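Local coordinates for putative iron-regulated protein A (Parabacteroides distasonis ATCC 8503, PDB 4ECG) that binds calcium ions and is probably an imelysin-like metallopeptidase of family M75, with a possible part in iron regulation, at residues E152-L157 with K171-Y176; K263-P268 with P347-L352; A298-R303 with E308-S313. All coordinates share one frame; numbering follows the deposited sequence.

Contact 1 (E152-L157 with K171-Y176)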
ATOM      1  N   GLU A 152      -4.356 -13.320   7.066  1.00 43.06           N
ATOM      2  CA  GLU A 152      -5.072 -13.686   5.839  1.00 42.77           C
ATOM      3  C   GLU A 152      -5.068 -15.170   5.659  1.00 45.85           C
ATOM      4  O   GLU A 152      -6.109 -15.780   5.340  1.00 41.01           O
ATOM      5  CB  GLU A 152      -4.373 -13.037   4.622  1.00 43.64           C
ATOM      6  CG  GLU A 152      -5.165 -13.058   3.319  1.00 44.90           C
ATOM      7  CD  GLU A 152      -4.341 -12.761   2.071  1.00 46.16           C
ATOM      8  OE1 GLU A 152      -3.074 -12.573   2.145  1.00 43.84           O
ATOM      9  OE2 GLU A 152      -4.988 -12.765   1.009  1.00 41.88           O
ATOM     10  N   LYS A 153      -3.878 -15.750   5.847  1.00 44.98           N
ATOM     11  CA  LYS A 153      -3.655 -17.154   5.566  1.00 45.36           C
ATOM     12  C   LYS A 153      -4.493 -17.999   6.506  1.00 44.12           C
ATOM     13  O   LYS A 153      -4.937 -19.050   6.107  1.00 47.27           O
ATOM     14  CB  LYS A 153      -2.170 -17.584   5.710  1.00 44.08           C
ATOM     15  CG  LYS A 153      -1.911 -18.935   5.026  1.00 45.98           C
ATOM     16  CD  LYS A 153      -0.452 -19.433   5.137  1.00 47.65           C
ATOM     17  CE  LYS A 153      -0.192 -20.773   4.420  1.00 47.49           C
ATOM     18  NZ  LYS A 153      -0.869 -21.956   5.050  1.00 48.93           N
HETATM   19  N   MSE A 154      -4.723 -17.503   7.719  1.00 44.92           N
HETATM   20  CA  MSE A 154      -5.523 -18.179   8.738  1.00 43.41           C
HETATM   21  C   MSE A 154      -7.026 -17.878   8.640  1.00 44.29           C
HETATM   22  O   MSE A 154      -7.810 -18.651   9.156  1.00 43.13           O
HETATM   23  CB  MSE A 154      -5.033 -17.791  10.132  1.00 43.87           C
HETATM   24  CG  MSE A 154      -3.587 -18.154  10.419  1.00 44.33           C
HETATM   25 SE   MSE A 154      -2.868 -17.396  12.086  0.75 41.86          SE
HETATM   26  CE  MSE A 154      -1.199 -18.330  12.001  1.00 43.01           C
ATOM     27  N   LEU A 155      -7.422 -16.766   8.019  1.00 43.31           N
ATOM     28  CA  LEU A 155      -8.839 -16.394   7.947  1.00 44.78           C
ATOM     29  C   LEU A 155      -9.568 -16.893   6.672  1.00 45.12           C
ATOM     30  O   LEU A 155     -10.793 -17.046   6.653  1.00 47.05           O
ATOM     31  CB  LEU A 155      -8.965 -14.872   8.016  1.00 42.74           C
ATOM     32  CG  LEU A 155      -8.686 -14.239   9.353  1.00 42.60           C
ATOM     33  CD1 LEU A 155      -8.658 -12.715   9.178  1.00 43.62           C
ATOM     34  CD2 LEU A 155      -9.709 -14.671  10.407  1.00 41.50           C
ATOM     35  N   PHE A 156      -8.792 -17.119   5.632  1.00 42.16           N
ATOM     36  CA  PHE A 156      -9.269 -17.272   4.276  1.00 46.10           C
ATOM     37  C   PHE A 156      -8.737 -18.563   3.628  1.00 47.07           C
ATOM     38  O   PHE A 156      -7.627 -18.989   3.892  1.00 45.09           O
ATOM     39  CB  PHE A 156      -8.780 -16.094   3.386  1.00 39.84           C
ATOM     40  CG  PHE A 156      -9.426 -14.780   3.666  1.00 40.88           C
ATOM     41  CD1 PHE A 156     -10.690 -14.464   3.115  1.00 45.43           C
ATOM     42  CD2 PHE A 156      -8.786 -13.817   4.410  1.00 41.69           C
ATOM     43  CE1 PHE A 156     -11.278 -13.243   3.350  1.00 44.04           C
ATOM     44  CE2 PHE A 156      -9.378 -12.577   4.638  1.00 42.46           C
ATOM     45  CZ  PHE A 156     -10.625 -12.305   4.127  1.00 44.45           C
ATOM     46  N   LEU A 157      -9.525 -19.153   2.745  1.00 48.89           N
ATOM     47  CA  LEU A 157      -9.033 -20.233   1.897  1.00 53.34           C
ATOM     48  C   LEU A 157      -9.537 -20.012   0.476  1.00 53.74           C
ATOM     49  O   LEU A 157     -10.757 -19.957   0.198  1.00 53.35           O
ATOM     50  CB  LEU A 157      -9.494 -21.581   2.424  1.00 55.87           C
ATOM     51  CG  LEU A 157      -8.972 -22.837   1.730  1.00 63.59           C
ATOM     52  CD1 LEU A 157      -7.443 -22.883   1.844  1.00 64.17           C
ATOM     53  CD2 LEU A 157      -9.635 -24.066   2.376  1.00 66.62           C
ATOM     54  N   LYS A 171      -5.653 -24.861  18.353  1.00 49.34           N
ATOM     55  CA  LYS A 171      -5.793 -23.966  19.531  1.00 51.14           C
ATOM     56  C   LYS A 171      -4.655 -22.916  19.488  1.00 49.20           C
ATOM     57  O   LYS A 171      -4.881 -21.748  19.730  1.00 44.26           O
ATOM     58  CB  LYS A 171      -5.736 -24.769  20.884  1.00 57.95           C
ATOM     59  CG  LYS A 171      -6.691 -24.427  22.090  1.00 68.60           C
ATOM     60  CD  LYS A 171      -6.113 -24.852  23.525  1.00 76.62           C
ATOM     61  CE  LYS A 171      -7.066 -25.402  24.671  1.00 84.36           C
ATOM     62  NZ  LYS A 171      -7.246 -26.902  25.066  1.00 71.33           N
ATOM     63  N   ASN A 172      -3.421 -23.354  19.207  1.00 48.05           N
ATOM     64  CA  ASN A 172      -2.285 -22.443  19.131  1.00 46.32           C
ATOM     65  C   ASN A 172      -2.422 -21.452  17.976  1.00 45.88           C
ATOM     66  O   ASN A 172      -1.983 -20.327  18.076  1.00 46.13           O
ATOM     67  CB  ASN A 172      -0.958 -23.176  18.993  1.00 45.42           C
ATOM     68  CG  ASN A 172      -0.457 -23.761  20.294  1.00 46.97           C
ATOM     69  OD1 ASN A 172      -1.008 -23.484  21.336  1.00 46.91           O
ATOM     70  ND2 ASN A 172       0.612 -24.591  20.227  1.00 44.89           N
ATOM     71  N   GLU A 173      -3.027 -21.884  16.881  1.00 46.77           N
ATOM     72  CA  GLU A 173      -3.159 -21.061  15.700  1.00 44.01           C
ATOM     73  C   GLU A 173      -4.117 -19.923  15.980  1.00 46.90           C
ATOM     74  O   GLU A 173      -3.932 -18.855  15.449  1.00 45.04           O
ATOM     75  CB  GLU A 173      -3.667 -21.930  14.586  1.00 46.51           C
ATOM     76  CG  GLU A 173      -3.805 -21.262  13.243  1.00 48.68           C
ATOM     77  CD  GLU A 173      -4.331 -22.216  12.190  1.00 48.35           C
ATOM     78  OE1 GLU A 173      -4.651 -23.378  12.546  1.00 53.47           O
ATOM     79  OE2 GLU A 173      -4.386 -21.806  11.004  1.00 53.65           O
ATOM     80  N   LEU A 174      -5.111 -20.141  16.845  1.00 47.27           N
ATOM     81  CA  LEU A 174      -6.039 -19.089  17.252  1.00 47.52           C
ATOM     82  C   LEU A 174      -5.325 -18.037  18.077  1.00 49.61           C
ATOM     83  O   LEU A 174      -5.502 -16.827  17.869  1.00 51.15           O
ATOM     84  CB  LEU A 174      -7.215 -19.655  18.063  1.00 47.49           C
ATOM     85  CG  LEU A 174      -8.256 -20.371  17.170  1.00 46.62           C
ATOM     86  CD1 LEU A 174      -9.115 -21.276  18.031  1.00 42.79           C
ATOM     87  CD2 LEU A 174      -9.125 -19.406  16.352  1.00 44.13           C
ATOM     88  N   GLU A 175      -4.526 -18.475  19.030  1.00 44.53           N
ATOM     89  CA  GLU A 175      -3.761 -17.518  19.793  1.00 45.64           C
ATOM     90  C   GLU A 175      -2.767 -16.746  18.861  1.00 44.46           C
ATOM     91  O   GLU A 175      -2.521 -15.533  19.017  1.00 40.84           O
ATOM     92  CB  GLU A 175      -3.063 -18.225  20.953  1.00 47.72           C
ATOM     93  CG  GLU A 175      -2.353 -17.254  21.871  1.00 56.64           C
ATOM     94  CD  GLU A 175      -3.278 -16.240  22.595  1.00 65.76           C
ATOM     95  OE1 GLU A 175      -4.507 -16.568  22.803  1.00 66.37           O
ATOM     96  OE2 GLU A 175      -2.747 -15.125  22.968  1.00 65.60           O
ATOM     97  N   TYR A 176      -2.234 -17.446  17.855  1.00 41.01           N
ATOM     98  CA  TYR A 176      -1.307 -16.845  16.910  1.00 39.94           C
ATOM     99  C   TYR A 176      -2.037 -15.699  16.198  1.00 40.15           C
ATOM    100  O   TYR A 176      -1.592 -14.575  16.222  1.00 42.03           O
ATOM    101  CB  TYR A 176      -0.810 -17.966  15.974  1.00 41.16           C
ATOM    102  CG  TYR A 176       0.433 -17.680  15.137  1.00 44.34           C
ATOM    103  CD1 TYR A 176       0.770 -16.383  14.699  1.00 42.55           C
ATOM    104  CD2 TYR A 176       1.253 -18.717  14.737  1.00 45.38           C
ATOM    105  CE1 TYR A 176       1.856 -16.150  13.873  1.00 41.75           C
ATOM    106  CE2 TYR A 176       2.350 -18.468  13.942  1.00 46.67           C
ATOM    107  CZ  TYR A 176       2.659 -17.192  13.531  1.00 41.39           C
ATOM    108  OH  TYR A 176       3.799 -17.006  12.780  1.00 42.41           O
TER

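Contact 2 (K263-P268 with P347-L352)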
ATOM      1  N   LYS A 263       1.836 -23.968 -15.617  1.00 64.12           N
ATOM      2  CA  LYS A 263       0.594 -23.231 -15.931  1.00 61.59           C
ATOM      3  C   LYS A 263      -0.711 -23.916 -15.449  1.00 63.70           C
ATOM      4  O   LYS A 263      -1.743 -23.861 -16.096  1.00 64.19           O
ATOM      5  CB  LYS A 263       0.547 -22.867 -17.406  1.00 62.86           C
ATOM      6  CG  LYS A 263       1.694 -21.948 -17.832  1.00 65.46           C
ATOM      7  CD  LYS A 263       1.452 -21.210 -19.155  1.00 68.73           C
ATOM      8  CE  LYS A 263       2.711 -20.502 -19.658  1.00 70.11           C
ATOM      9  NZ  LYS A 263       2.461 -19.567 -20.798  1.00 71.32           N
ATOM     10  N   ASP A 264      -0.626 -24.524 -14.275  1.00 63.91           N
ATOM     11  CA  ASP A 264      -1.727 -25.166 -13.592  1.00 65.56           C
ATOM     12  C   ASP A 264      -2.039 -24.348 -12.322  1.00 61.96           C
ATOM     13  O   ASP A 264      -1.296 -24.425 -11.313  1.00 57.34           O
ATOM     14  CB  ASP A 264      -1.328 -26.616 -13.255  1.00 69.99           C
ATOM     15  CG  ASP A 264      -2.422 -27.383 -12.549  1.00 74.24           C
ATOM     16  OD1 ASP A 264      -3.560 -26.864 -12.476  1.00 72.53           O
ATOM     17  OD2 ASP A 264      -2.137 -28.497 -12.035  1.00 82.38           O
ATOM     18  N   ALA A 265      -3.100 -23.525 -12.413  1.00 62.50           N
ATOM     19  CA  ALA A 265      -3.580 -22.632 -11.321  1.00 61.78           C
ATOM     20  C   ALA A 265      -4.085 -23.403 -10.095  1.00 63.30           C
ATOM     21  O   ALA A 265      -4.091 -22.860  -9.006  1.00 62.75           O
ATOM     22  CB  ALA A 265      -4.675 -21.695 -11.816  1.00 55.12           C
ATOM     23  N   THR A 266      -4.461 -24.667 -10.276  1.00 64.12           N
ATOM     24  CA  THR A 266      -4.866 -25.547  -9.153  1.00 69.11           C
ATOM     25  C   THR A 266      -3.708 -26.250  -8.404  1.00 67.37           C
ATOM     26  O   THR A 266      -3.917 -26.844  -7.359  1.00 71.69           O
ATOM     27  CB  THR A 266      -5.841 -26.662  -9.624  1.00 67.54           C
ATOM     28  OG1 THR A 266      -5.073 -27.777 -10.054  1.00 66.26           O
ATOM     29  CG2 THR A 266      -6.842 -26.173 -10.760  1.00 63.12           C
ATOM     30  N   ASP A 267      -2.490 -26.188  -8.932  1.00 72.74           N
ATOM     31  CA  ASP A 267      -1.331 -26.837  -8.289  1.00 68.51           C
ATOM     32  C   ASP A 267      -0.854 -25.966  -7.117  1.00 65.68           C
ATOM     33  O   ASP A 267      -0.328 -24.878  -7.337  1.00 56.50           O
ATOM     34  CB  ASP A 267      -0.216 -27.079  -9.334  1.00 70.08           C
ATOM     35  CG  ASP A 267       1.108 -27.610  -8.738  1.00 68.90           C
ATOM     36  OD1 ASP A 267       1.271 -27.728  -7.509  1.00 70.04           O
ATOM     37  OD2 ASP A 267       2.025 -27.849  -9.540  1.00 67.44           O
ATOM     38  N   PRO A 268      -0.999 -26.465  -5.872  1.00 64.22           N
ATOM     39  CA  PRO A 268      -0.582 -25.672  -4.716  1.00 64.56           C
ATOM     40  C   PRO A 268       0.910 -25.207  -4.690  1.00 63.35           C
ATOM     41  O   PRO A 268       1.240 -24.332  -3.907  1.00 57.93           O
ATOM     42  CB  PRO A 268      -0.867 -26.614  -3.523  1.00 68.13           C
ATOM     43  CG  PRO A 268      -0.815 -27.988  -4.101  1.00 69.78           C
ATOM     44  CD  PRO A 268      -1.346 -27.854  -5.503  1.00 65.91           C
ATOM     45  N   PRO A 347     -10.186 -13.801 -10.131  1.00 45.13           N
ATOM     46  CA  PRO A 347      -9.123 -13.207  -9.342  1.00 44.78           C
ATOM     47  C   PRO A 347      -7.820 -13.328 -10.124  1.00 43.06           C
ATOM     48  O   PRO A 347      -7.728 -14.191 -10.985  1.00 45.33           O
ATOM     49  CB  PRO A 347      -9.091 -14.109  -8.128  1.00 45.62           C
ATOM     50  CG  PRO A 347      -9.367 -15.479  -8.698  1.00 46.34           C
ATOM     51  CD  PRO A 347     -10.366 -15.228  -9.809  1.00 46.85           C
ATOM     52  N   PHE A 348      -6.816 -12.512  -9.805  1.00 47.53           N
ATOM     53  CA  PHE A 348      -5.478 -12.519 -10.510  1.00 43.68           C
ATOM     54  C   PHE A 348      -4.813 -13.865 -10.405  1.00 46.15           C
ATOM     55  O   PHE A 348      -4.204 -14.335 -11.344  1.00 51.15           O
ATOM     56  CB  PHE A 348      -4.564 -11.517  -9.839  1.00 43.97           C
ATOM     57  CG  PHE A 348      -3.263 -11.223 -10.566  1.00 41.88           C
ATOM     58  CD1 PHE A 348      -3.203 -11.117 -11.954  1.00 44.03           C
ATOM     59  CD2 PHE A 348      -2.119 -10.962  -9.836  1.00 38.13           C
ATOM     60  CE1 PHE A 348      -2.024 -10.783 -12.576  1.00 42.37           C
ATOM     61  CE2 PHE A 348      -0.928 -10.628 -10.447  1.00 40.91           C
ATOM     62  CZ  PHE A 348      -0.883 -10.536 -11.820  1.00 44.40           C
ATOM     63  N   ARG A 349      -4.914 -14.504  -9.255  1.00 47.48           N
ATOM     64  CA  ARG A 349      -4.316 -15.857  -9.161  1.00 47.74           C
ATOM     65  C   ARG A 349      -4.794 -16.904 -10.128  1.00 44.96           C
ATOM     66  O   ARG A 349      -4.108 -17.917 -10.252  1.00 48.47           O
ATOM     67  CB  ARG A 349      -4.331 -16.420  -7.727  1.00 43.84           C
ATOM     68  CG  ARG A 349      -5.692 -16.639  -7.117  1.00 45.32           C
ATOM     69  CD  ARG A 349      -6.311 -17.933  -7.511  1.00 46.84           C
ATOM     70  NE  ARG A 349      -5.944 -19.019  -6.647  1.00 47.68           N
ATOM     71  CZ  ARG A 349      -5.264 -20.101  -7.017  1.00 51.92           C
ATOM     72  NH1 ARG A 349      -4.763 -20.239  -8.235  1.00 49.03           N
ATOM     73  NH2 ARG A 349      -5.108 -21.075  -6.138  1.00 49.27           N
ATOM     74  N   ASN A 350      -5.957 -16.719 -10.761  1.00 46.10           N
ATOM     75  CA  ASN A 350      -6.420 -17.641 -11.800  1.00 46.88           C
ATOM     76  C   ASN A 350      -6.324 -17.091 -13.182  1.00 46.40           C
ATOM     77  O   ASN A 350      -6.787 -17.700 -14.126  1.00 53.28           O
ATOM     78  CB  ASN A 350      -7.874 -18.076 -11.527  1.00 51.14           C
ATOM     79  CG  ASN A 350      -7.977 -19.064 -10.396  1.00 51.41           C
ATOM     80  OD1 ASN A 350      -7.059 -19.831 -10.150  1.00 54.61           O
ATOM     81  ND2 ASN A 350      -9.077 -19.038  -9.688  1.00 50.12           N
ATOM     82  N   ASN A 351      -5.721 -15.931 -13.340  1.00 48.35           N
ATOM     83  CA  ASN A 351      -5.690 -15.271 -14.631  1.00 47.18           C
ATOM     84  C   ASN A 351      -4.313 -14.730 -14.940  1.00 46.33           C
ATOM     85  O   ASN A 351      -4.165 -13.703 -15.624  1.00 45.66           O
ATOM     86  CB  ASN A 351      -6.731 -14.124 -14.614  1.00 47.93           C
ATOM     87  CG  ASN A 351      -8.170 -14.637 -14.630  1.00 47.42           C
ATOM     88  OD1 ASN A 351      -8.688 -14.970 -15.692  1.00 51.24           O
ATOM     89  ND2 ASN A 351      -8.811 -14.721 -13.448  1.00 41.21           N
ATOM     90  N   LEU A 352      -3.295 -15.397 -14.422  1.00 45.49           N
ATOM     91  CA  LEU A 352      -1.920 -14.974 -14.682  1.00 47.76           C
ATOM     92  C   LEU A 352      -1.580 -15.137 -16.163  1.00 49.93           C
ATOM     93  O   LEU A 352      -0.696 -14.476 -16.657  1.00 50.91           O
ATOM     94  CB  LEU A 352      -0.915 -15.722 -13.802  1.00 47.84           C
ATOM     95  CG  LEU A 352      -1.085 -15.447 -12.308  1.00 46.18           C
ATOM     96  CD1 LEU A 352      -0.327 -16.505 -11.527  1.00 46.12           C
ATOM     97  CD2 LEU A 352      -0.709 -14.024 -11.867  1.00 44.07           C
TER

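Contact 3 (A298-R303 with E308-S313)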
ATOM      1  N   ALA A 298      -3.277  11.646  -3.952  1.00 47.54           N
ATOM      2  CA  ALA A 298      -2.109  12.512  -3.755  1.00 47.62           C
ATOM      3  C   ALA A 298      -2.076  13.658  -4.775  1.00 51.28           C
ATOM      4  O   ALA A 298      -1.729  14.773  -4.404  1.00 56.92           O
ATOM      5  CB  ALA A 298      -0.786  11.725  -3.871  1.00 45.12           C
ATOM      6  N   TYR A 299      -2.382  13.359  -6.043  1.00 46.36           N
ATOM      7  CA  TYR A 299      -2.182  14.286  -7.140  1.00 46.69           C
ATOM      8  C   TYR A 299      -3.293  15.337  -7.113  1.00 51.89           C
ATOM      9  O   TYR A 299      -3.061  16.494  -7.452  1.00 53.18           O
ATOM     10  CB  TYR A 299      -2.212  13.526  -8.490  1.00 45.80           C
ATOM     11  CG  TYR A 299      -1.877  14.334  -9.727  1.00 49.34           C
ATOM     12  CD1 TYR A 299      -0.606  14.792  -9.940  1.00 50.00           C
ATOM     13  CD2 TYR A 299      -2.850  14.644 -10.696  1.00 54.60           C
ATOM     14  CE1 TYR A 299      -0.313  15.564 -11.040  1.00 50.92           C
ATOM     15  CE2 TYR A 299      -2.549  15.405 -11.816  1.00 52.32           C
ATOM     16  CZ  TYR A 299      -1.266  15.848 -11.980  1.00 53.03           C
ATOM     17  OH  TYR A 299      -0.895  16.612 -13.079  1.00 55.37           O
ATOM     18  N   PHE A 300      -4.513  14.902  -6.782  1.00 50.97           N
ATOM     19  CA  PHE A 300      -5.668  15.793  -6.780  1.00 51.91           C
ATOM     20  C   PHE A 300      -5.919  16.379  -5.394  1.00 52.06           C
ATOM     21  O   PHE A 300      -6.797  17.184  -5.231  1.00 56.25           O
ATOM     22  CB  PHE A 300      -6.939  15.073  -7.319  1.00 50.01           C
ATOM     23  CG  PHE A 300      -6.850  14.687  -8.775  1.00 49.79           C
ATOM     24  CD1 PHE A 300      -6.758  15.645  -9.751  1.00 51.34           C
ATOM     25  CD2 PHE A 300      -6.799  13.372  -9.167  1.00 51.49           C
ATOM     26  CE1 PHE A 300      -6.648  15.297 -11.102  1.00 50.93           C
ATOM     27  CE2 PHE A 300      -6.706  13.006 -10.495  1.00 49.64           C
ATOM     28  CZ  PHE A 300      -6.616  13.983 -11.468  1.00 52.39           C
ATOM     29  N   GLY A 301      -5.175  15.960  -4.384  1.00 53.78           N
ATOM     30  CA  GLY A 301      -5.218  16.663  -3.108  1.00 54.52           C
ATOM     31  C   GLY A 301      -6.387  16.383  -2.197  1.00 54.00           C
ATOM     32  O   GLY A 301      -6.741  17.225  -1.400  1.00 59.32           O
ATOM     33  N   GLY A 302      -6.967  15.191  -2.294  1.00 53.68           N
ATOM     34  CA  GLY A 302      -7.972  14.726  -1.328  1.00 54.82           C
ATOM     35  C   GLY A 302      -8.312  13.254  -1.549  1.00 54.65           C
ATOM     36  O   GLY A 302      -8.087  12.724  -2.628  1.00 55.70           O
ATOM     37  N   ARG A 303      -8.820  12.564  -0.545  1.00 57.04           N
ATOM     38  CA  ARG A 303      -9.289  11.175  -0.792  1.00 59.40           C
ATOM     39  C   ARG A 303     -10.463  11.119  -1.807  1.00 57.32           C
ATOM     40  O   ARG A 303     -11.407  11.912  -1.739  1.00 57.08           O
ATOM     41  CB  ARG A 303      -9.712  10.510   0.496  1.00 60.97           C
ATOM     42  CG  ARG A 303      -8.683  10.526   1.611  1.00 62.40           C
ATOM     43  CD  ARG A 303      -9.136   9.546   2.676  1.00 67.79           C
ATOM     44  NE  ARG A 303      -9.025   8.165   2.158  1.00 76.32           N
ATOM     45  CZ  ARG A 303      -9.252   7.043   2.844  1.00 72.05           C
ATOM     46  NH1 ARG A 303      -9.599   7.083   4.101  1.00 72.96           N
ATOM     47  NH2 ARG A 303      -9.121   5.867   2.263  1.00 74.80           N
ATOM     48  N   GLU A 308     -12.243  16.670 -11.951  1.00 73.37           N
ATOM     49  CA  GLU A 308     -13.485  17.464 -11.865  1.00 77.25           C
ATOM     50  C   GLU A 308     -13.865  17.848 -10.410  1.00 70.54           C
ATOM     51  O   GLU A 308     -14.818  18.549 -10.212  1.00 77.49           O
ATOM     52  CB  GLU A 308     -14.639  16.763 -12.623  1.00 77.58           C
ATOM     53  CG  GLU A 308     -14.572  16.904 -14.158  1.00 86.17           C
ATOM     54  CD  GLU A 308     -15.562  15.978 -14.947  1.00102.92           C
ATOM     55  OE1 GLU A 308     -16.490  15.334 -14.380  1.00104.30           O
ATOM     56  OE2 GLU A 308     -15.434  15.887 -16.187  1.00107.38           O
ATOM     57  N   SER A 309     -13.094  17.433  -9.414  1.00 66.78           N
ATOM     58  CA  SER A 309     -13.379  17.743  -8.013  1.00 66.92           C
ATOM     59  C   SER A 309     -12.118  18.079  -7.180  1.00 67.72           C
ATOM     60  O   SER A 309     -12.166  18.148  -5.933  1.00 61.35           O
ATOM     61  CB  SER A 309     -14.058  16.535  -7.410  1.00 70.77           C
ATOM     62  OG  SER A 309     -13.268  15.366  -7.610  1.00 67.95           O
ATOM     63  N   ALA A 310     -11.021  18.337  -7.904  1.00 64.53           N
ATOM     64  CA  ALA A 310      -9.688  18.519  -7.340  1.00 62.81           C
ATOM     65  C   ALA A 310      -9.607  19.724  -6.432  1.00 64.85           C
ATOM     66  O   ALA A 310     -10.287  20.733  -6.671  1.00 66.09           O
ATOM     67  CB  ALA A 310      -8.698  18.715  -8.476  1.00 59.33           C
ATOM     68  N   SER A 311      -8.750  19.629  -5.418  1.00 64.11           N
ATOM     69  CA  SER A 311      -8.368  20.801  -4.597  1.00 65.73           C
ATOM     70  C   SER A 311      -7.525  21.837  -5.387  1.00 65.40           C
ATOM     71  O   SER A 311      -6.776  21.480  -6.290  1.00 63.22           O
ATOM     72  CB  SER A 311      -7.605  20.338  -3.350  1.00 62.21           C
ATOM     73  OG  SER A 311      -6.983  21.429  -2.701  1.00 59.55           O
ATOM     74  N   GLU A 312      -7.654  23.122  -5.060  1.00 72.08           N
ATOM     75  CA  GLU A 312      -6.887  24.137  -5.757  1.00 71.86           C
ATOM     76  C   GLU A 312      -5.415  24.114  -5.292  1.00 69.74           C
ATOM     77  O   GLU A 312      -4.504  24.518  -6.030  1.00 64.53           O
ATOM     78  CB  GLU A 312      -7.477  25.530  -5.591  1.00 80.20           C
ATOM     79  CG  GLU A 312      -6.467  26.663  -5.962  1.00 94.75           C
ATOM     80  CD  GLU A 312      -6.348  26.989  -7.475  1.00104.98           C
ATOM     81  OE1 GLU A 312      -6.888  26.204  -8.298  1.00114.09           O
ATOM     82  OE2 GLU A 312      -5.724  28.036  -7.852  1.00 98.23           O
ATOM     83  N   SER A 313      -5.186  23.646  -4.075  1.00 67.47           N
ATOM     84  CA  SER A 313      -3.834  23.368  -3.633  1.00 64.91           C
ATOM     85  C   SER A 313      -3.486  21.890  -3.800  1.00 62.44           C
ATOM     86  O   SER A 313      -3.400  21.133  -2.844  1.00 63.91           O
ATOM     87  CB  SER A 313      -3.597  23.879  -2.213  1.00 67.02           C
ATOM     88  OG  SER A 313      -4.652  23.577  -1.350  1.00 71.78           O
TER

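Contact 1 (E152-L157 with K171-Y176)
Glu173 OE2 is gripped by a salt bridge from Arg162 NH1 and lies 3.8 Å from CG of Met154, modelled as selenomethionine. The contact joins the end of helix 147-155 to the start of helix 171-196 in the helical imelysin fold, and its main motif is a Met-aromatic contact with Tyr176. Arg162 NH1 also bonds to Met154 O, so one guanidinium nitrogen ties both segments together. The other oxygen, Glu173 OE1, accepts from the backbone N of Ala170, just before this helix. The Met154 and Glu173 side chains slide past each other in opposite directions, with SE 4.1 Å from Glu173 CG. Met154 is extended beyond CG (chi2 170°, chi3 174°), and this reach brings its terminal methyl to Tyr176. The Met154 and Tyr176 side chains cross at about a right angle. Ile118 of helix 115-124 touches both Met154 and Tyr176. At the far end of the ring, Tyr176 OH bonds to Leu145 O. The selenium lies obliquely, 5.0 Å from the Tyr176 ring centroid. Met154 CE sits over one face of this ring in a CH-pi contact, 3.6 Å from CG of Tyr176.

Contact 2 (K263-P268 with P347-L352)
A type I beta turn from Asp264 to Asp267 brings Ala265 against the short 3-10 segment 348-350. Ala265 CA and Asn350 CA, the nearest CA pair, are 5.8 Å apart. One hydrogen bond crosses the contact. Arg349 NH1 donates to Ala265 O at 2.8 Å, with an N-H...O angle of 155°. The donor is tilted from the carbonyl plane, and the oxygen lies at the edge of the guanidinium, slightly off its plane. Arg349 reaches the turn by folding back. Its CG sits between the backbone N and the carbonyl carbon (chi1 63°), and the chain bends again at chi2 and chi3. The compact side chain is buried against Trp279 and Trp282. Arg349 NE forms a salt bridge with Asp158 OD1, a second anchor beside the turn carbonyl. In the largely helical imelysin fold, this contact joins the loop after helix 239-259 to the loop before helix 355-377. Ala265 CB lies against Asn350 OD1 at 3.5 Å, while Trp258 of helix 239-259 touches the same alanine. Each loop braces itself as well. Asp264 OD1 accepts from Thr266 N at 3.2 Å in an Asx turn, and from Thr266 OG1 at 3.0 Å. Both donors approach from the same face of the carboxylate. On the other loop, Asn351 ND2 donates to Pro347 O at 2.7 Å. Asn350 N reaches that same oxygen from the opposite face of its carbonyl plane.

Contact 3 (A298-R303 with E308-S313)
The backbone of Phe300 and Gly301, at the end of helix 284-300, runs beside the extended piece Ala310-Ser311 of the following loop. Phe300 CA and Ala310 CA are 4.9 Å apart, and Gly301 CA and Ser311 CA are 5.4 Å apart. In the imelysin fold this helix ends at a glycine with positive phi, and the loop after it folds back. Gly301 is the first residue to leave the helical conformation, and its phi of 79° favours glycine. The loop comes back past this helix end to the carbonyl of Phe300. Ser311 N donates to Phe300 O at 3.1 Å, nearly along the C=O axis (C=O...N angle 166°). This satisfies a carbonyl at the helix end. Ser311 CB packs on the backbone next to it, 3.8 Å from Gly301 O. The serine also touches Thr38 of helix 29-68. Ser313 OG bonds to Thr38 OG1, so the loop is held on that long helix as well. The Phe300 side chain packs on Val331 of helix 324-343, and its ring meets that of His316, with the planes at about 55°. His316 touches Ala310 too, so the three residues cluster at the start of helix 315-322. Within this cluster, Ala310 CB meets the Phe300 ring obliquely, with CD1 of Phe300 at 3.8 Å.

Overall arrangement
From the N terminus, contact 1 comes first. It closes a loop of 13 residues that holds strand 160-161, and it joins helix 147-155 to helix 171-196. The chain then passes through helix 239-259 before contact 2 opens at 263-268. Contact 2 closes only at 347-352, after 78 residues that include helices 284-300, 315-322 and 324-343, and ties the loop after helix 239-259 to that before helix 355-377. Contact 3 is nested inside this span. It closes a four-residue loop between helices 284-300 and 315-322. Contacts 1 and 2 are in series, with nearest atoms about 8 Å apart. Contacts 1 and 3 lie on opposite sides of the chain centre, centres about 40 Å apart.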